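Local coordinates for protein ribokinase (Thermotoga maritima, PDB 1VM7) that probably catalyses the ATP- and magnesium-dependent phosphorylation of D-ribose at O-5, giving D-ribose 5-phosphate, at residues E179-Q182 / Y183-Y186; H33-K36 / P37-Q41; L83-E86 / N87-L91; E270-N273 / P274-V278; G203-L206 / T207-K210. All coordinates share one frame; numbering follows the deposited sequence.

All five interactions are local, each formed within eight or nine consecutive residues, yet their chemistry follows their place in the fold. Interactions 1, 2 and 3 are partly buried. Interaction 1 is a turn with helical backbone angles leading into strand 186-187, interaction 3 the last turns of helix 79-90, and both turn most of their apolar side chains inward. Interaction 2, far out on the small sheet at the dimer interface, is mainly ionic and polar. Interactions 4 and 5 are surface contacts at helix starts, N-capped by Asn273 and Thr207, the former with a reciprocal capping box, the latter with an aromatic ring and a water. Interactions 1 and 4 touch through Tyr186 and Pro274.

Interaction 1 of 5, residues E179-Q182 / Y183-Y186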
loop_
_atom_site.group_PDB
_atom_site.type_symbol
_atom_site.label_atom_id
_atom_site.label_comp_id
_atom_site.label_asym_id
_atom_site.label_seq_id
_atom_site.Cartn_x
_atom_site.Cartn_y
_atom_site.Cartn_z
ATOM N N GLU A 179 20.935 -16.847 22.449
ATOM C CA GLU A 179 22.177 -16.214 22.855
ATOM C C GLU A 179 21.948 -14.822 23.433
ATOM O O GLU A 179 22.735 -14.365 24.264
ATOM C CB GLU A 179 23.166 -16.152 21.681
ATOM C CG GLU A 179 24.584 -15.720 22.048
ATOM C CD GLU A 179 25.452 -15.371 20.824
ATOM O OE1 GLU A 179 25.112 -15.768 19.675
ATOM O OE2 GLU A 179 26.488 -14.693 21.021
ATOM N N ILE A 180 20.872 -14.150 22.997
ATOM C CA ILE A 180 20.652 -12.760 23.360
ATOM C C ILE A 180 20.355 -12.569 24.844
ATOM O O ILE A 180 20.732 -11.550 25.426
ATOM C CB ILE A 180 19.514 -12.103 22.490
ATOM C CG1 ILE A 180 19.566 -10.585 22.591
ATOM C CG2 ILE A 180 18.119 -12.635 22.876
ATOM C CD1 ILE A 180 18.947 -9.923 21.441
ATOM N N PHE A 181 19.725 -13.558 25.461
ATOM C CA PHE A 181 19.101 -13.387 26.777
ATOM C C PHE A 181 20.085 -13.042 27.892
ATOM O O PHE A 181 19.786 -12.217 28.744
ATOM C CB PHE A 181 18.280 -14.640 27.118
ATOM C CG PHE A 181 17.143 -14.884 26.164
ATOM C CD1 PHE A 181 16.093 -13.981 26.081
ATOM C CD2 PHE A 181 17.127 -15.989 25.328
ATOM C CE1 PHE A 181 15.040 -14.181 25.202
ATOM C CE2 PHE A 181 16.076 -16.194 24.454
ATOM C CZ PHE A 181 15.026 -15.270 24.391
ATOM N N GLN A 182 21.254 -13.673 27.868
ATOM C CA GLN A 182 22.292 -13.463 28.888
ATOM C C GLN A 182 22.821 -12.019 28.894
ATOM O O GLN A 182 23.353 -11.550 29.905
ATOM C CB GLN A 182 23.470 -14.432 28.668
ATOM C CG GLN A 182 24.258 -14.083 27.408
ATOM C CD GLN A 182 25.112 -15.198 26.897
ATOM O OE1 GLN A 182 26.052 -15.604 27.561
ATOM N NE2 GLN A 182 24.815 -15.680 25.687
ATOM N N TYR A 183 22.665 -11.327 27.766
ATOM C CA TYR A 183 23.085 -9.932 27.620
ATOM C C TYR A 183 22.025 -8.905 28.020
ATOM O O TYR A 183 22.307 -7.708 28.021
ATOM C CB TYR A 183 23.538 -9.671 26.183
ATOM C CG TYR A 183 24.680 -10.564 25.782
ATOM C CD1 TYR A 183 25.917 -10.471 26.430
ATOM C CD2 TYR A 183 24.531 -11.509 24.785
ATOM C CE1 TYR A 183 26.980 -11.303 26.084
ATOM C CE2 TYR A 183 25.576 -12.339 24.436
ATOM C CZ TYR A 183 26.809 -12.222 25.078
ATOM O OH TYR A 183 27.851 -13.068 24.737
ATOM N N LEU A 184 20.836 -9.366 28.402
ATOM C CA LEU A 184 19.715 -8.474 28.683
ATOM C C LEU A 184 19.649 -8.025 30.125
ATOM O O LEU A 184 19.797 -8.826 31.040
ATOM C CB LEU A 184 18.398 -9.183 28.399
ATOM C CG LEU A 184 18.175 -9.708 26.988
ATOM C CD1 LEU A 184 16.729 -10.065 26.864
ATOM C CD2 LEU A 184 18.632 -8.695 25.901
ATOM N N ASP A 185 19.370 -6.744 30.313
ATOM C CA ASP A 185 19.019 -6.202 31.623
ATOM C C ASP A 185 17.499 -6.255 31.822
ATOM O O ASP A 185 17.014 -6.515 32.910
ATOM C CB ASP A 185 19.596 -4.781 31.765
ATOM C CG ASP A 185 21.124 -4.794 31.808
ATOM O OD1 ASP A 185 21.674 -5.178 32.851
ATOM O OD2 ASP A 185 21.777 -4.479 30.798
ATOM N N TYR A 186 16.758 -6.029 30.747
ATOM C CA TYR A 186 15.298 -6.128 30.757
ATOM C C TYR A 186 14.807 -6.883 29.535
ATOM O O TYR A 186 15.210 -6.589 28.392
ATOM C CB TYR A 186 14.630 -4.734 30.802
ATOM C CG TYR A 186 14.861 -4.012 32.096
ATOM C CD1 TYR A 186 15.974 -3.208 32.270
ATOM C CD2 TYR A 186 13.990 -4.166 33.166
ATOM C CE1 TYR A 186 16.208 -2.562 33.450
ATOM C CE2 TYR A 186 14.232 -3.533 34.370
ATOM C CZ TYR A 186 15.340 -2.719 34.501
ATOM O OH TYR A 186 15.606 -2.072 35.697
#
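Gln182 holds CG between its backbone N and carbonyl carbon (chi1 69°), while Tyr183 turns its ring anti to its own carbonyl carbon (chi1 -59°), and the two side chains therefore run side by side. Gln182 CG sits over the centre of one ring face, a CH-pi contact 3.6 Å from the Tyr183 centroid. Beyond it the amide stacks on the phenol, the planes 23° apart. The amide's rotation is fixed by its NE2, which donates to Glu179 O at 2.8 Å, in the carbonyl plane and on a lone pair. Glutamine suits this place because its methylenes serve the ring and its amide serves the backbone.

Two backbone bonds link residues three apart: Tyr183 N reaches Ile180 O at 3.0 Å and Leu184 N reaches Phe181 O at 3.1 Å. Leu184 divides its branches, CD2 touching Ile180 CG1 at 3.9 Å and CD1 touching Phe181 CD1 at 4.0 Å. These apolar groups face inward, Ile180 onto helix 152-161 and Leu184 onto strand 165-168. The turn thus splits its chemistry: apolar side chains pack inward, while on the exposed side the Gln182 amide binds a backbone carbonyl and stacks on the Tyr183 ring.

Interaction 2 of 5, residues H33-K36 / P37-Q41; sequences HFTK and PGETQ
The imidazole of His33 has Gln41 OE1 over the centre of one face and the carboxylate of Glu39 at its edge, ring and carboxylate planes only 15° apart. At that edge His33 NE2 donates to the syn lone pair of Glu39 OE2 at 2.7 Å. The other carboxylate oxygen takes two donors from opposite faces of its plane: Lys36 N at 2.9 Å from Glu39 OE1, on the anti side, and Lys36 NZ at 2.6 Å from the same oxygen, a salt bridge made possible because the lysine chain bends back at chi3 and chi4. A glutamate here, extended with chi1 and chi2 both near 180°, can span the loop and accept at both oxygens; the lysine's charge would be expected to stabilise the ionised carboxylate.

Gln41, also extended, divides the hydrogens of its NE2 between His33 O at 2.8 Å and Thr35 OG1 at 2.9 Å, both in its amide plane; Thr35 OG1 is bound to Glu109 as well. Glu39 N closes a type II turn on Lys36 O, 3.0 Å away, with Gly38 accepting the positive phi of its third position. The arrangement is that of a loop joining neighbouring antiparallel strands, 24-30 and 40-51, in the small sheet. At Thr40 and Gln41 this sheet runs on into the second subunit, consistent with the lid sheets through which ribokinases dimerise.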
loop_
_atom_site.group_PDB
_atom_site.type_symbol
_atom_site.label_atom_id
_atom_site.label_comp_id
_atom_site.label_asym_id
_atom_site.label_seq_id
_atom_site.Cartn_x
_atom_site.Cartn_y
_atom_site.Cartn_z
ATOM N N HIS A 33 -15.457 -5.172 2.650
ATOM C CA HIS A 33 -15.283 -6.572 2.975
ATOM C C HIS A 33 -13.868 -6.911 2.563
ATOM O O HIS A 33 -13.238 -6.162 1.779
ATOM C CB HIS A 33 -16.331 -7.424 2.219
ATOM C CG HIS A 33 -16.360 -7.160 0.742
ATOM N ND1 HIS A 33 -17.191 -6.223 0.167
ATOM C CD2 HIS A 33 -15.612 -7.671 -0.264
ATOM C CE1 HIS A 33 -16.962 -6.175 -1.135
ATOM N NE2 HIS A 33 -16.010 -7.051 -1.424
ATOM N N PHE A 34 -13.337 -7.992 3.108
ATOM C CA PHE A 34 -12.019 -8.415 2.698
ATOM C C PHE A 34 -12.061 -8.735 1.209
ATOM O O PHE A 34 -12.907 -9.510 0.746
ATOM C CB PHE A 34 -11.533 -9.620 3.510
ATOM C CG PHE A 34 -11.046 -9.258 4.897
ATOM C CD1 PHE A 34 -9.963 -8.422 5.063
ATOM C CD2 PHE A 34 -11.682 -9.767 6.031
ATOM C CE1 PHE A 34 -9.515 -8.080 6.326
ATOM C CE2 PHE A 34 -11.233 -9.448 7.285
ATOM C CZ PHE A 34 -10.145 -8.593 7.434
ATOM N N THR A 35 -11.118 -8.171 0.471
ATOM C CA THR A 35 -11.026 -8.417 -0.952
ATOM C C THR A 35 -10.762 -9.907 -1.222
ATOM O O THR A 35 -9.861 -10.519 -0.649
ATOM C CB THR A 35 -9.971 -7.536 -1.632
ATOM O OG1 THR A 35 -10.079 -6.193 -1.148
ATOM C CG2 THR A 35 -10.144 -7.531 -3.179
ATOM N N LYS A 36 -11.596 -10.493 -2.073
ATOM C CA LYS A 36 -11.484 -11.880 -2.416
ATOM C C LYS A 36 -10.428 -12.081 -3.526
ATOM O O LYS A 36 -10.146 -11.158 -4.284
ATOM C CB LYS A 36 -12.849 -12.367 -2.918
ATOM C CG LYS A 36 -14.000 -12.216 -1.917
ATOM C CD LYS A 36 -15.316 -12.681 -2.493
ATOM C CE LYS A 36 -15.853 -11.657 -3.495
ATOM N NZ LYS A 36 -16.046 -10.239 -2.947
ATOM N N PRO A 37 -9.836 -13.287 -3.633
ATOM C CA PRO A 37 -8.992 -13.564 -4.796
ATOM C C PRO A 37 -9.724 -13.250 -6.113
ATOM O O PRO A 37 -10.892 -13.608 -6.278
ATOM C CB PRO A 37 -8.718 -15.055 -4.663
ATOM C CG PRO A 37 -8.728 -15.249 -3.110
ATOM C CD PRO A 37 -9.901 -14.434 -2.710
ATOM N N GLY A 38 -9.068 -12.537 -7.017
ATOM C CA GLY A 38 -9.678 -12.201 -8.317
ATOM C C GLY A 38 -10.559 -10.962 -8.276
ATOM O O GLY A 38 -11.032 -10.491 -9.300
ATOM N N GLU A 39 -10.788 -10.419 -7.090
ATOM C CA GLU A 39 -11.653 -9.267 -6.940
ATOM C C GLU A 39 -10.836 -7.986 -7.007
ATOM O O GLU A 39 -9.724 -7.933 -6.494
ATOM C CB GLU A 39 -12.407 -9.322 -5.613
ATOM C CG GLU A 39 -13.340 -8.118 -5.403
ATOM C CD GLU A 39 -14.040 -8.103 -4.058
ATOM O OE1 GLU A 39 -13.754 -8.993 -3.193
ATOM O OE2 GLU A 39 -14.866 -7.170 -3.883
ATOM N N THR A 40 -11.403 -6.966 -7.647
ATOM C CA THR A 40 -10.913 -5.601 -7.585
ATOM C C THR A 40 -11.909 -4.838 -6.717
ATOM O O THR A 40 -13.100 -4.815 -7.006
ATOM C CB THR A 40 -10.819 -4.938 -8.995
ATOM O OG1 THR A 40 -9.867 -5.641 -9.800
ATOM C CG2 THR A 40 -10.375 -3.448 -8.916
ATOM N N GLN A 41 -11.442 -4.226 -5.647
ATOM C CA GLN A 41 -12.332 -3.499 -4.743
ATOM C C GLN A 41 -11.785 -2.108 -4.506
ATOM O O GLN A 41 -10.590 -1.944 -4.304
ATOM C CB GLN A 41 -12.434 -4.230 -3.395
ATOM C CG GLN A 41 -13.472 -3.583 -2.451
ATOM C CD GLN A 41 -13.665 -4.297 -1.133
ATOM O OE1 GLN A 41 -14.657 -4.048 -0.431
ATOM N NE2 GLN A 41 -12.725 -5.160 -0.771
#

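Interaction 3 of 5, residues L83-E86 / N87-L91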
loop_
_atom_site.group_PDB
_atom_site.type_symbol
_atom_site.label_atom_id
_atom_site.label_comp_id
_atom_site.label_asym_id
_atom_site.label_seq_id
_atom_site.Cartn_x
_atom_site.Cartn_y
_atom_site.Cartn_z
ATOM N N LEU A 83 8.948 12.045 5.126
ATOM C CA LEU A 83 7.955 12.288 6.176
ATOM C C LEU A 83 8.471 11.824 7.546
ATOM O O LEU A 83 8.267 12.519 8.563
ATOM C CB LEU A 83 6.589 11.672 5.819
ATOM C CG LEU A 83 5.958 12.434 4.614
ATOM C CD1 LEU A 83 4.841 11.636 3.891
ATOM C CD2 LEU A 83 5.472 13.852 5.001
ATOM N N LEU A 84 9.114 10.650 7.586
ATOM C CA LEU A 84 9.666 10.150 8.858
ATOM C C LEU A 84 10.807 11.059 9.377
ATOM O O LEU A 84 10.922 11.324 10.560
ATOM C CB LEU A 84 10.159 8.743 8.710
ATOM C CG LEU A 84 9.087 7.666 8.451
ATOM C CD1 LEU A 84 9.798 6.346 8.428
ATOM C CD2 LEU A 84 8.002 7.704 9.465
ATOM N N ILE A 85 11.639 11.549 8.474
ATOM C CA ILE A 85 12.711 12.481 8.858
ATOM C C ILE A 85 12.135 13.771 9.464
ATOM O O ILE A 85 12.602 14.227 10.534
ATOM C CB ILE A 85 13.654 12.727 7.690
ATOM C CG1 ILE A 85 14.469 11.455 7.434
ATOM C CG2 ILE A 85 14.578 13.923 7.935
ATOM C CD1 ILE A 85 15.235 11.492 6.161
ATOM N N GLU A 86 11.087 14.315 8.847
ATOM C CA GLU A 86 10.420 15.490 9.410
ATOM C C GLU A 86 9.932 15.206 10.799
ATOM O O GLU A 86 10.084 16.046 11.687
ATOM C CB GLU A 86 9.204 15.985 8.616
ATOM C CG GLU A 86 9.291 15.830 7.154
ATOM C CD GLU A 86 8.161 16.574 6.406
ATOM O OE1 GLU A 86 7.264 17.173 7.111
ATOM O OE2 GLU A 86 8.208 16.539 5.137
ATOM N N ASN A 87 9.287 14.064 10.984
ATOM C CA ASN A 87 8.760 13.694 12.303
ATOM C C ASN A 87 9.924 13.606 13.275
ATOM O O ASN A 87 9.873 14.163 14.357
ATOM C CB ASN A 87 8.049 12.340 12.280
ATOM C CG ASN A 87 6.796 12.327 11.413
ATOM O OD1 ASN A 87 6.304 13.379 10.991
ATOM N ND2 ASN A 87 6.269 11.112 11.131
ATOM N N TYR A 88 10.979 12.896 12.867
ATOM C CA TYR A 88 12.122 12.651 13.743
ATOM C C TYR A 88 12.836 13.952 14.130
ATOM O O TYR A 88 13.105 14.158 15.322
ATOM C CB TYR A 88 13.085 11.595 13.160
ATOM C CG TYR A 88 12.494 10.209 12.914
ATOM C CD1 TYR A 88 11.256 9.829 13.441
ATOM C CD2 TYR A 88 13.194 9.253 12.147
ATOM C CE1 TYR A 88 10.744 8.577 13.204
ATOM C CE2 TYR A 88 12.662 8.009 11.878
ATOM C CZ TYR A 88 11.449 7.660 12.412
ATOM O OH TYR A 88 10.890 6.438 12.148
ATOM N N GLU A 89 13.063 14.818 13.138
ATOM C CA GLU A 89 13.737 16.097 13.292
ATOM C C GLU A 89 13.014 16.978 14.295
ATOM O O GLU A 89 13.653 17.529 15.195
ATOM C CB GLU A 89 13.780 16.864 11.959
ATOM C CG GLU A 89 14.763 16.391 10.922
ATOM C CD GLU A 89 14.648 17.128 9.553
ATOM O OE1 GLU A 89 13.685 17.958 9.345
ATOM O OE2 GLU A 89 15.555 16.866 8.682
ATOM N N LYS A 90 11.698 17.138 14.101
ATOM C CA LYS A 90 10.877 17.943 14.991
ATOM C C LYS A 90 10.961 17.477 16.458
ATOM O O LYS A 90 10.883 18.303 17.355
ATOM C CB LYS A 90 9.429 17.924 14.530
ATOM C CG LYS A 90 9.170 18.760 13.323
ATOM C CD LYS A 90 7.851 18.347 12.604
ATOM C CE LYS A 90 6.658 18.301 13.562
ATOM N NZ LYS A 90 6.662 19.447 14.535
ATOM N N LEU A 91 11.111 16.170 16.694
ATOM C CA LEU A 91 11.193 15.628 18.056
ATOM C C LEU A 91 12.622 15.474 18.607
ATOM O O LEU A 91 12.799 14.912 19.704
ATOM C CB LEU A 91 10.517 14.247 18.139
ATOM C CG LEU A 91 9.006 14.269 18.007
ATOM C CD1 LEU A 91 8.457 12.881 17.731
ATOM C CD2 LEU A 91 8.389 14.860 19.251
#
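Leu83 begins the contact by accepting Asn87 N at its carbonyl, with 3.0 Å between Asn87 N and Leu83 O, the first of four successive i to i+4 bonds of a regular alpha-helix. Asn87 lays its amide carbon close beside the same carbonyl oxygen.

Leu84 follows, its O receiving Tyr88 N at 2.8 Å. That oxygen has a second neighbour: it stands 3.0 Å above one face of the Tyr88 ring, offset toward the rim. The ring arrives there because Tyr88 CG lies anti to its carbonyl carbon (chi1 -60°), which folds the phenol back along the helix beside Leu84. Leu84 CB meets Tyr88 CZ at 4.1 Å, and both Leu84 methyls approach the phenol oxygen from one side; that oxygen's hydrogen-bond partner is Ser23 OG. Tyrosine meets both demands of the site, since its ring packs among apolar groups while its hydroxyl still finds a polar mate.

Ile85 O takes Glu89 N at 2.7 Å. Ile85 CG2 is met by Glu89 OE2 at 3.2 Å, the glutamate chain lying extended across it.

Glu86 closes the series with Lys90 N at 3.1 Å from its O, while the aliphatic part of Lys90 leans over that carbonyl; both side chains are exposed, as their charges suit.

The helix is the middle element of a beta-alpha-beta unit between strands 69-75 and 93-98. Leu84 and Ile85 rest on Ile75, and Ile85 also on Tyr96. Tyr88 meets Phe71 edge-to-face and touches Ala55 of helix 53-65, a predicted substrate-binding residue.

Interaction 4 of 5, residues E270-N273 / P274-V278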
loop_
_atom_site.group_PDB
_atom_site.type_symbol
_atom_site.label_atom_id
_atom_site.label_comp_id
_atom_site.label_asym_id
_atom_site.label_seq_id
_atom_site.Cartn_x
_atom_site.Cartn_y
_atom_site.Cartn_z
ATOM N N GLU A 270 16.171 9.067 34.181
ATOM C CA GLU A 270 16.054 10.096 35.209
ATOM C C GLU A 270 16.364 9.608 36.627
ATOM O O GLU A 270 16.140 10.338 37.596
ATOM C CB GLU A 270 14.653 10.694 35.164
ATOM C CG GLU A 270 14.382 11.433 33.877
ATOM C CD GLU A 270 12.929 11.775 33.688
ATOM O OE1 GLU A 270 12.126 11.574 34.622
ATOM O OE2 GLU A 270 12.584 12.251 32.600
ATOM N N GLY A 271 16.884 8.390 36.746
ATOM C CA GLY A 271 17.368 7.869 38.013
ATOM C C GLY A 271 16.284 7.244 38.861
ATOM O O GLY A 271 16.477 7.027 40.052
ATOM N N LYS A 272 15.131 6.961 38.264
ATOM C CA LYS A 272 14.089 6.228 38.981
ATOM C C LYS A 272 14.480 4.755 39.084
ATOM O O LYS A 272 15.124 4.217 38.179
ATOM C CB LYS A 272 12.728 6.391 38.292
ATOM C CG LYS A 272 12.095 7.731 38.596
ATOM C CD LYS A 272 10.974 8.135 37.644
ATOM C CE LYS A 272 10.448 9.528 38.067
ATOM N NZ LYS A 272 9.551 10.178 37.067
ATOM N N ASN A 273 14.122 4.124 40.203
ATOM C CA ASN A 273 14.328 2.677 40.365
ATOM C C ASN A 273 13.323 1.917 39.504
ATOM O O ASN A 273 12.297 2.479 39.112
ATOM C CB ASN A 273 14.287 2.229 41.841
ATOM C CG ASN A 273 12.901 2.322 42.476
ATOM O OD1 ASN A 273 11.894 1.917 41.903
ATOM N ND2 ASN A 273 12.862 2.834 43.703
ATOM N N PRO A 274 13.622 0.643 39.186
ATOM C CA PRO A 274 12.808 -0.085 38.211
ATOM C C PRO A 274 11.324 -0.164 38.555
ATOM O O PRO A 274 10.487 -0.186 37.648
ATOM C CB PRO A 274 13.416 -1.493 38.214
ATOM C CG PRO A 274 14.808 -1.305 38.717
ATOM C CD PRO A 274 14.742 -0.177 39.689
ATOM N N GLU A 275 11.007 -0.220 39.848
ATOM C CA GLU A 275 9.616 -0.254 40.300
ATOM C C GLU A 275 8.950 1.105 39.988
ATOM O O GLU A 275 7.850 1.149 39.440
ATOM C CB GLU A 275 9.493 -0.619 41.817
ATOM C CG GLU A 275 9.761 -2.119 42.150
ATOM C CD GLU A 275 8.932 -2.675 43.327
ATOM O OE1 GLU A 275 8.680 -1.927 44.305
ATOM O OE2 GLU A 275 8.550 -3.885 43.297
ATOM N N GLU A 276 9.627 2.206 40.325
ATOM C CA GLU A 276 9.164 3.549 39.953
ATOM C C GLU A 276 9.012 3.664 38.443
ATOM O O GLU A 276 8.019 4.206 37.956
ATOM C CB GLU A 276 10.144 4.625 40.434
ATOM C CG GLU A 276 10.215 4.761 41.946
ATOM C CD GLU A 276 11.296 5.717 42.401
ATOM O OE1 GLU A 276 12.249 5.974 41.636
ATOM O OE2 GLU A 276 11.187 6.219 43.540
ATOM N N ALA A 277 10.000 3.158 37.707
ATOM C CA ALA A 277 9.973 3.235 36.249
ATOM C C ALA A 277 8.813 2.459 35.657
ATOM O O ALA A 277 8.240 2.900 34.660
ATOM C CB ALA A 277 11.282 2.761 35.637
ATOM N N VAL A 278 8.490 1.295 36.242
ATOM C CA VAL A 278 7.303 0.518 35.818
ATOM C C VAL A 278 6.039 1.333 36.037
ATOM O O VAL A 278 5.167 1.379 35.180
ATOM C CB VAL A 278 7.091 -0.846 36.558
ATOM C CG1 VAL A 278 5.669 -1.394 36.302
ATOM C CG2 VAL A 278 8.092 -1.892 36.113
#
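Asn273 and Glu276 satisfy each other in both directions, forming a capping box at the start of helix 274-288. Glu276 N donates to Asn273 OD1 at 2.8 Å in an almost straight bond (175°). In return Asn273 N donates to Glu276 OE1 at 3.0 Å, approaching from above the carboxylate plane. The third bond is the first of the helix proper, Ala277 N to Asn273 O at 2.8 Å. Thus N-cap oxygen, N-cap nitrogen and N-cap carbonyl all have partners in the first turn.

Asparagine is a natural cap: its short side chain, swung back over the main chain by a chi1 of 69°, brings OD1 over the helix start. Proline is equally apt next, for the nitrogen of Pro274 has no hydrogen to satisfy and its ring fixes a helical phi. Glu276 is just long enough to reach back, and its carboxylate stacks on the Asn273 amide with planes 24° apart. Glu276 OE1 also lies 3.4 Å from Lys272 CB. Lys272 NZ instead leads away toward Glu270 OE1, a long ion pair at 3.8 Å; that carboxylate has a firmer salt bridge to Arg301.

The preceding helix closes in a Schellman motif, Lys272 N bonding to Ala267 O and Gly271 N, at positive phi, to Leu268 O. One helix ends just before the next begins, and Ala277 packs back on Phe264. The Asn273 side chain therefore supplies the acceptor that Glu276 N lacks from the backbone, Glu276 in turn takes the N-cap's own N-H, and its negative carboxylate would be expected to interact favourably with the helix dipole.

Interaction 5 of 5, residues G203-L206 / T207-K210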
loop_
_atom_site.group_PDB
_atom_site.type_symbol
_atom_site.label_atom_id
_atom_site.label_comp_id
_atom_site.label_asym_id
_atom_site.label_seq_id
_atom_site.Cartn_x
_atom_site.Cartn_y
_atom_site.Cartn_z
ATOM N N GLY A 203 10.492 -25.505 26.103
ATOM C CA GLY A 203 9.719 -26.669 25.695
ATOM C C GLY A 203 8.296 -26.759 26.223
ATOM O O GLY A 203 7.613 -27.761 25.985
ATOM N N GLU A 204 7.846 -25.748 26.953
ATOM C CA GLU A 204 6.505 -25.739 27.519
ATOM C C GLU A 204 6.187 -24.332 27.948
ATOM O O GLU A 204 7.066 -23.468 27.961
ATOM C CB GLU A 204 6.346 -26.724 28.707
ATOM C CG GLU A 204 7.382 -26.608 29.826
ATOM C CD GLU A 204 7.034 -27.418 31.090
ATOM O OE1 GLU A 204 6.254 -28.405 31.050
ATOM O OE2 GLU A 204 7.579 -27.049 32.156
ATOM N N PHE A 205 4.914 -24.099 28.233
ATOM C CA PHE A 205 4.472 -22.899 28.904
ATOM C C PHE A 205 3.600 -23.352 30.055
ATOM O O PHE A 205 2.540 -23.930 29.842
ATOM C CB PHE A 205 3.670 -22.016 27.977
ATOM C CG PHE A 205 3.107 -20.817 28.660
ATOM C CD1 PHE A 205 3.951 -19.806 29.109
ATOM C CD2 PHE A 205 1.741 -20.711 28.895
ATOM C CE1 PHE A 205 3.451 -18.709 29.738
ATOM C CE2 PHE A 205 1.233 -19.591 29.530
ATOM C CZ PHE A 205 2.088 -18.594 29.948
ATOM N N LEU A 206 4.068 -23.113 31.269
ATOM C CA LEU A 206 3.268 -23.343 32.458
ATOM C C LEU A 206 2.524 -22.064 32.810
ATOM O O LEU A 206 1.308 -21.969 32.638
ATOM C CB LEU A 206 4.156 -23.766 33.635
ATOM C CG LEU A 206 4.920 -25.084 33.506
ATOM C CD1 LEU A 206 5.768 -25.315 34.766
ATOM C CD2 LEU A 206 3.978 -26.273 33.243
ATOM N N THR A 207 3.282 -21.075 33.269
ATOM C CA THR A 207 2.744 -19.816 33.723
ATOM C C THR A 207 3.687 -18.739 33.308
ATOM O O THR A 207 4.832 -18.999 32.910
ATOM C CB THR A 207 2.645 -19.759 35.269
ATOM O OG1 THR A 207 3.948 -19.568 35.834
ATOM C CG2 THR A 207 2.040 -21.017 35.824
ATOM N N VAL A 208 3.199 -17.517 33.422
ATOM C CA VAL A 208 3.961 -16.356 33.107
ATOM C C VAL A 208 5.118 -16.172 34.102
ATOM O O VAL A 208 6.238 -15.852 33.700
ATOM C CB VAL A 208 3.024 -15.171 33.068
ATOM C CG1 VAL A 208 3.787 -13.893 33.210
ATOM C CG2 VAL A 208 2.218 -15.208 31.768
ATOM N N GLU A 209 4.842 -16.377 35.381
ATOM C CA GLU A 209 5.848 -16.236 36.426
ATOM C C GLU A 209 6.976 -17.258 36.266
ATOM O O GLU A 209 8.150 -16.926 36.445
ATOM C CB GLU A 209 5.208 -16.412 37.810
ATOM C CG GLU A 209 4.079 -15.398 38.117
ATOM C CD GLU A 209 2.693 -15.951 37.814
ATOM O OE1 GLU A 209 2.384 -16.182 36.622
ATOM O OE2 GLU A 209 1.933 -16.189 38.786
ATOM N N LYS A 210 6.611 -18.499 35.934
ATOM C CA LYS A 210 7.598 -19.570 35.774
ATOM C C LYS A 210 8.498 -19.349 34.581
ATOM O O LYS A 210 9.670 -19.699 34.637
ATOM C CB LYS A 210 6.920 -20.938 35.662
ATOM C CG LYS A 210 7.858 -22.125 35.732
ATOM C CD LYS A 210 8.161 -22.529 37.190
ATOM C CE LYS A 210 9.346 -21.725 37.739
ATOM N NZ LYS A 210 9.650 -22.296 39.061
HETATM O O HOH W 1 6.242 -21.646 31.998
#
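Phe205 and Leu206 pack on the N-capped first turn of helix 208-217, a surface contact where the chain passes from helix 191-202 into the next helix of the PfkB (ribokinase) fold. Thr207 is the N-cap: its OG1 accepts from Lys210 N at 2.9 Å with an angle of 162°. Threonine can do this because a chi1 of 75° tucks OG1 in over the main chain, just where the Lys210 N-H, three residues on, needs an acceptor.

The Phe205 ring spreads beside this cap. With CG anti to the backbone N (chi1 176°), it reaches forward along the chain so that Thr207 N and CA lie over one face, and its CE1 comes to 3.5 Å from Thr207 O. An aromatic residue fits well here, being flat enough to follow the backbone; it also rests on Glu195 and Ser198 of helix 191-202. Leu206, on the outer side, runs alongside Lys210, its CD1 3.9 Å from Lys210 CG, so the lysine's methylenes give the exposed leucine an apolar neighbour while Lys210 NZ forms a salt bridge with Glu213.

A water bridges the turn, accepting from Leu206 N at 2.7 Å and donating to Thr207 O at 3.1 Å. Val208, the first helical residue, turns inward against Ile194 and Leu233, with its side chain about 4 Å from that of Leu227, a predicted ATP-binding residue. Its methyl CG2 meets the Phe205 ring at the edge, in the ring plane, with Val208 CG2 3.8 Å from Phe205 CZ.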